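Local coordinates for protein 2-oxoglutarate carboxylase small subunit (Hydrogenobacter thermophilus, PDB 7KCT) that is the biotin-carboxylase-like small subunit of its enzyme, with an ATP-grasp domain, and holds ADP, bicarbonate and magnesium in the model, at residues F219-H231 / R260-K272. Numbering follows the deposited sequence.
Sequences FQVLGDKYGNVIH and REYYGSLVVKAAK
His231 lies flat over the helix at Gly264, whose CA sits 3.9 Å from the imidazole centroid in a CH-pi contact. The ring rests directly on the Gly264 backbone, with CD2 close to its carbonyl carbon. His231 CG stands between its own backbone N and carbonyl carbon (chi1 72°), which swings the ring out to Glu261. There NE2 donates to Glu261 OE2 (3.2 Å, 151° at the hydrogen), the acceptor lying near the imidazole plane while the nitrogen sits above the carboxylate plane. ND1 accepts a hydrogen bond from Gly233 N, so both ring nitrogens are engaged and the ring's rotation is fixed.

Phe219 comes in beside it, CZ 3.6 Å from Tyr263 CB and CE2 against the Arg260 carbonyl. Further along, Val267 CG2 meets Val221 CG1, and Val229 CG1 packs on Ala271 CB at 4.0 Å. This is helix 257-273 laid across the hairpin of strands 215-223 and 229-236, part of the four-stranded antiparallel sheet of the ATP-grasp domain; segment 260-272 runs roughly antiparallel to 229-231. At the hairpin end the aliphatic part of Lys272 lies alongside Val229, pointing the opposite way, CG 3.7 Å from Val229 CG2. A bend at its last torsion (chi4 -89°) lets NZ donate a hydrogen bond to Gly227 O (3.0 Å), nearly in line with the carbonyl bond. Asp224 to Gly227 form a type I beta turn; Asp224 OD1 closes an Asx turn by accepting from Tyr226 N, with Asn228 N reaching it from the opposite face, while OD2 accepts from Leu329 N.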
loop_
_atom_site.group_PDB
_atom_site.type_symbol
_atom_site.label_atom_id
_atom_site.label_comp_id
_atom_site.label_asym_id
_atom_site.label_seq_id
_atom_site.Cartn_x
_atom_site.Cartn_y
_atom_site.Cartn_z
ATOM N N PHE A 219 21.886 -3.946 -9.844
ATOM C CA PHE A 219 21.007 -3.877 -11.001
ATOM C C PHE A 219 20.113 -5.111 -11.074
ATOM O O PHE A 219 20.589 -6.240 -10.994
ATOM C CB PHE A 219 21.797 -3.786 -12.323
ATOM C CG PHE A 219 22.216 -2.401 -12.675
ATOM C CD1 PHE A 219 23.343 -1.845 -12.114
ATOM C CD2 PHE A 219 21.477 -1.649 -13.533
ATOM C CE1 PHE A 219 23.720 -0.553 -12.425
ATOM C CE2 PHE A 219 21.864 -0.345 -13.833
ATOM C CZ PHE A 219 22.986 0.180 -13.267
ATOM N N GLN A 220 18.843 -4.872 -11.334
ATOM C CA GLN A 220 17.829 -5.899 -11.442
ATOM C C GLN A 220 17.697 -6.295 -12.902
ATOM O O GLN A 220 17.510 -5.424 -13.766
ATOM C CB GLN A 220 16.506 -5.338 -10.933
ATOM C CG GLN A 220 15.323 -6.254 -11.035
ATOM C CD GLN A 220 15.411 -7.412 -10.087
ATOM O OE1 GLN A 220 15.342 -7.241 -8.861
ATOM N NE2 GLN A 220 15.557 -8.611 -10.641
ATOM N N VAL A 221 17.825 -7.588 -13.188
ATOM C CA VAL A 221 17.535 -8.058 -14.542
ATOM C C VAL A 221 16.342 -9.003 -14.496
ATOM O O VAL A 221 16.061 -9.627 -13.467
ATOM C CB VAL A 221 18.740 -8.734 -15.229
ATOM C CG1 VAL A 221 19.983 -7.825 -15.208
ATOM C CG2 VAL A 221 19.046 -10.065 -14.607
ATOM N N LEU A 222 15.631 -9.076 -15.622
ATOM C CA LEU A 222 14.481 -9.955 -15.834
ATOM C C LEU A 222 14.526 -10.456 -17.281
ATOM O O LEU A 222 14.571 -9.635 -18.198
ATOM C CB LEU A 222 13.186 -9.188 -15.556
ATOM C CG LEU A 222 11.881 -9.977 -15.557
ATOM C CD1 LEU A 222 11.873 -10.971 -14.428
ATOM C CD2 LEU A 222 10.679 -9.049 -15.418
ATOM N N GLY A 223 14.561 -11.779 -17.484
ATOM C CA GLY A 223 14.579 -12.352 -18.824
ATOM C C GLY A 223 13.559 -13.467 -18.981
ATOM O O GLY A 223 13.223 -14.162 -18.023
ATOM N N ASP A 224 13.090 -13.660 -20.225
ATOM C CA ASP A 224 12.239 -14.804 -20.552
ATOM C C ASP A 224 13.066 -15.933 -21.179
ATOM O O ASP A 224 14.278 -15.829 -21.350
ATOM C CB ASP A 224 11.064 -14.384 -21.442
ATOM C CG ASP A 224 11.469 -13.944 -22.860
ATOM O OD1 ASP A 224 12.539 -14.363 -23.348
ATOM O OD2 ASP A 224 10.665 -13.211 -23.487
ATOM N N LYS A 225 12.407 -17.045 -21.494
ATOM C CA LYS A 225 13.119 -18.220 -21.988
ATOM C C LYS A 225 13.493 -18.107 -23.467
ATOM O O LYS A 225 14.144 -19.014 -23.993
ATOM C CB LYS A 225 12.266 -19.464 -21.725
ATOM C CG LYS A 225 12.093 -19.734 -20.207
ATOM C CD LYS A 225 11.445 -21.066 -19.897
ATOM C CE LYS A 225 11.453 -21.375 -18.407
ATOM N NZ LYS A 225 10.650 -22.620 -18.079
ATOM N N TYR A 226 13.117 -17.003 -24.115
ATOM C CA TYR A 226 13.298 -16.777 -25.540
ATOM C C TYR A 226 14.345 -15.715 -25.813
ATOM O O TYR A 226 14.336 -15.104 -26.889
ATOM C CB TYR A 226 11.968 -16.363 -26.163
ATOM C CG TYR A 226 10.866 -17.303 -25.770
ATOM C CD1 TYR A 226 10.814 -18.584 -26.291
ATOM C CD2 TYR A 226 9.906 -16.928 -24.837
ATOM C CE1 TYR A 226 9.816 -19.462 -25.915
ATOM C CE2 TYR A 226 8.902 -17.793 -24.449
ATOM C CZ TYR A 226 8.859 -19.057 -24.987
ATOM O OH TYR A 226 7.855 -19.917 -24.597
ATOM N N GLY A 227 15.204 -15.447 -24.828
ATOM C CA GLY A 227 16.313 -14.523 -24.978
ATOM C C GLY A 227 15.992 -13.050 -24.862
ATOM O O GLY A 227 16.855 -12.226 -25.167
ATOM N N ASN A 228 14.804 -12.665 -24.434
ATOM C CA ASN A 228 14.502 -11.249 -24.261
ATOM C C ASN A 228 14.785 -10.856 -22.807
ATOM O O ASN A 228 14.008 -11.189 -21.904
ATOM C CB ASN A 228 13.058 -10.954 -24.625
ATOM C CG ASN A 228 12.702 -9.481 -24.445
ATOM O OD1 ASN A 228 11.583 -9.146 -24.057
ATOM N ND2 ASN A 228 13.659 -8.600 -24.685
ATOM N N VAL A 229 15.893 -10.141 -22.585
ATOM C CA VAL A 229 16.353 -9.740 -21.259
ATOM C C VAL A 229 16.319 -8.218 -21.170
ATOM O O VAL A 229 16.806 -7.527 -22.074
ATOM C CB VAL A 229 17.772 -10.258 -20.974
ATOM C CG1 VAL A 229 18.195 -9.928 -19.539
ATOM C CG2 VAL A 229 17.895 -11.750 -21.274
ATOM N N ILE A 230 15.744 -7.701 -20.082
ATOM C CA ILE A 230 15.739 -6.272 -19.788
ATOM C C ILE A 230 16.334 -6.055 -18.397
ATOM O O ILE A 230 16.484 -6.985 -17.595
ATOM C CB ILE A 230 14.335 -5.645 -19.875
ATOM C CG1 ILE A 230 13.387 -6.260 -18.848
ATOM C CG2 ILE A 230 13.723 -5.777 -21.289
ATOM C CD1 ILE A 230 12.011 -5.603 -18.827
ATOM N N HIS A 231 16.694 -4.807 -18.116
ATOM C CA HIS A 231 17.070 -4.403 -16.772
ATOM C C HIS A 231 15.974 -3.502 -16.216
ATOM O O HIS A 231 15.200 -2.885 -16.963
ATOM C CB HIS A 231 18.452 -3.704 -16.727
ATOM C CG HIS A 231 18.466 -2.337 -17.315
ATOM N ND1 HIS A 231 17.967 -1.244 -16.645
ATOM C CD2 HIS A 231 18.990 -1.860 -18.474
ATOM C CE1 HIS A 231 18.103 -0.166 -17.392
ATOM N NE2 HIS A 231 18.747 -0.508 -18.497
ATOM N N ARG A 260 22.939 5.043 -15.853
ATOM C CA ARG A 260 21.951 3.993 -15.630
ATOM C C ARG A 260 21.842 3.106 -16.859
ATOM O O ARG A 260 21.962 1.886 -16.767
ATOM C CB ARG A 260 20.596 4.608 -15.281
ATOM C CG ARG A 260 19.463 3.587 -14.934
ATOM C CD ARG A 260 18.254 4.272 -14.237
ATOM N NE ARG A 260 18.700 4.847 -12.966
ATOM C CZ ARG A 260 18.760 6.148 -12.701
ATOM N NH1 ARG A 260 18.361 7.026 -13.600
ATOM N NH2 ARG A 260 19.213 6.564 -11.523
ATOM N N GLU A 261 21.673 3.709 -18.029
ATOM C CA GLU A 261 21.537 2.910 -19.244
ATOM C C GLU A 261 22.859 2.290 -19.695
ATOM O O GLU A 261 22.855 1.184 -20.234
ATOM C CB GLU A 261 20.932 3.764 -20.331
ATOM C CG GLU A 261 19.532 4.250 -19.969
ATOM C CD GLU A 261 18.513 3.100 -19.815
ATOM O OE1 GLU A 261 17.530 3.267 -19.055
ATOM O OE2 GLU A 261 18.692 2.029 -20.452
ATOM N N TYR A 262 23.995 2.947 -19.455
ATOM C CA TYR A 262 25.282 2.353 -19.804
ATOM C C TYR A 262 25.541 1.101 -18.986
ATOM O O TYR A 262 25.790 0.023 -19.529
ATOM C CB TYR A 262 26.419 3.369 -19.597
ATOM C CG TYR A 262 27.787 2.735 -19.662
ATOM C CD1 TYR A 262 28.397 2.450 -20.879
ATOM C CD2 TYR A 262 28.460 2.391 -18.515
ATOM C CE1 TYR A 262 29.663 1.833 -20.935
ATOM C CE2 TYR A 262 29.689 1.778 -18.560
ATOM C CZ TYR A 262 30.297 1.519 -19.776
ATOM O OH TYR A 262 31.537 0.917 -19.791
ATOM N N TYR A 263 25.514 1.232 -17.653
ATOM C CA TYR A 263 25.773 0.071 -16.828
ATOM C C TYR A 263 24.666 -0.958 -16.977
ATOM O O TYR A 263 24.934 -2.159 -16.926
ATOM C CB TYR A 263 25.915 0.465 -15.365
ATOM C CG TYR A 263 27.250 1.066 -15.038
ATOM C CD1 TYR A 263 28.400 0.285 -15.075
ATOM C CD2 TYR A 263 27.361 2.400 -14.650
ATOM C CE1 TYR A 263 29.635 0.815 -14.762
ATOM C CE2 TYR A 263 28.594 2.940 -14.331
ATOM C CZ TYR A 263 29.721 2.139 -14.377
ATOM O OH TYR A 263 30.940 2.657 -14.049
ATOM N N GLY A 264 23.433 -0.505 -17.215
ATOM C CA GLY A 264 22.339 -1.432 -17.429
ATOM C C GLY A 264 22.474 -2.235 -18.712
ATOM O O GLY A 264 22.126 -3.425 -18.745
ATOM N N SER A 265 23.025 -1.618 -19.766
ATOM C CA SER A 265 23.248 -2.333 -21.024
ATOM C C SER A 265 24.280 -3.425 -20.850
ATOM O O SER A 265 24.130 -4.520 -21.402
ATOM C CB SER A 265 23.651 -1.360 -22.135
ATOM O OG SER A 265 22.497 -0.681 -22.626
ATOM N N LEU A 266 25.328 -3.144 -20.056
ATOM C CA LEU A 266 26.401 -4.100 -19.794
ATOM C C LEU A 266 25.891 -5.330 -19.049
ATOM O O LEU A 266 26.368 -6.458 -19.275
ATOM C CB LEU A 266 27.493 -3.442 -18.961
ATOM C CG LEU A 266 28.282 -2.423 -19.786
ATOM C CD1 LEU A 266 29.628 -2.178 -19.087
ATOM C CD2 LEU A 266 28.489 -2.688 -21.283
ATOM N N VAL A 267 25.003 -5.125 -18.070
ATOM C CA VAL A 267 24.504 -6.275 -17.329
ATOM C C VAL A 267 23.581 -7.106 -18.209
ATOM O O VAL A 267 23.620 -8.335 -18.165
ATOM C CB VAL A 267 23.791 -5.866 -16.024
ATOM C CG1 VAL A 267 24.749 -5.190 -15.095
ATOM C CG2 VAL A 267 22.624 -5.003 -16.302
ATOM N N VAL A 268 22.762 -6.459 -19.033
ATOM C CA VAL A 268 21.922 -7.215 -19.961
ATOM C C VAL A 268 22.799 -8.086 -20.857
ATOM O O VAL A 268 22.656 -9.321 -20.897
ATOM C CB VAL A 268 21.036 -6.261 -20.781
ATOM C CG1 VAL A 268 20.367 -6.993 -21.982
ATOM C CG2 VAL A 268 19.959 -5.689 -19.935
ATOM N N LYS A 269 23.791 -7.460 -21.509
ATOM C CA LYS A 269 24.707 -8.194 -22.391
ATOM C C LYS A 269 25.316 -9.391 -21.696
ATOM O O LYS A 269 25.409 -10.476 -22.265
ATOM C CB LYS A 269 25.826 -7.263 -22.887
ATOM C CG LYS A 269 26.827 -7.911 -23.879
ATOM C CD LYS A 269 27.966 -6.960 -24.287
ATOM C CE LYS A 269 29.078 -7.718 -25.008
ATOM N NZ LYS A 269 28.529 -8.560 -26.121
ATOM N N ALA A 270 25.749 -9.221 -20.461
ATOM C CA ALA A 270 26.356 -10.348 -19.777
ATOM C C ALA A 270 25.311 -11.400 -19.415
ATOM O O ALA A 270 25.607 -12.597 -19.416
ATOM C CB ALA A 270 27.120 -9.842 -18.567
ATOM N N ALA A 271 24.093 -10.967 -19.070
ATOM C CA ALA A 271 23.004 -11.895 -18.767
ATOM C C ALA A 271 22.656 -12.754 -19.979
ATOM O O ALA A 271 22.479 -13.975 -19.863
ATOM C CB ALA A 271 21.780 -11.104 -18.294
ATOM N N LYS A 272 22.514 -12.128 -21.140
ATOM C CA LYS A 272 22.263 -12.887 -22.364
ATOM C C LYS A 272 23.408 -13.845 -22.668
ATOM O O LYS A 272 23.175 -14.973 -23.109
ATOM C CB LYS A 272 22.064 -11.934 -23.533
ATOM C CG LYS A 272 20.786 -11.178 -23.520
ATOM C CD LYS A 272 20.834 -10.028 -24.518
ATOM C CE LYS A 272 19.431 -9.567 -24.929
ATOM N NZ LYS A 272 18.941 -10.358 -26.124
#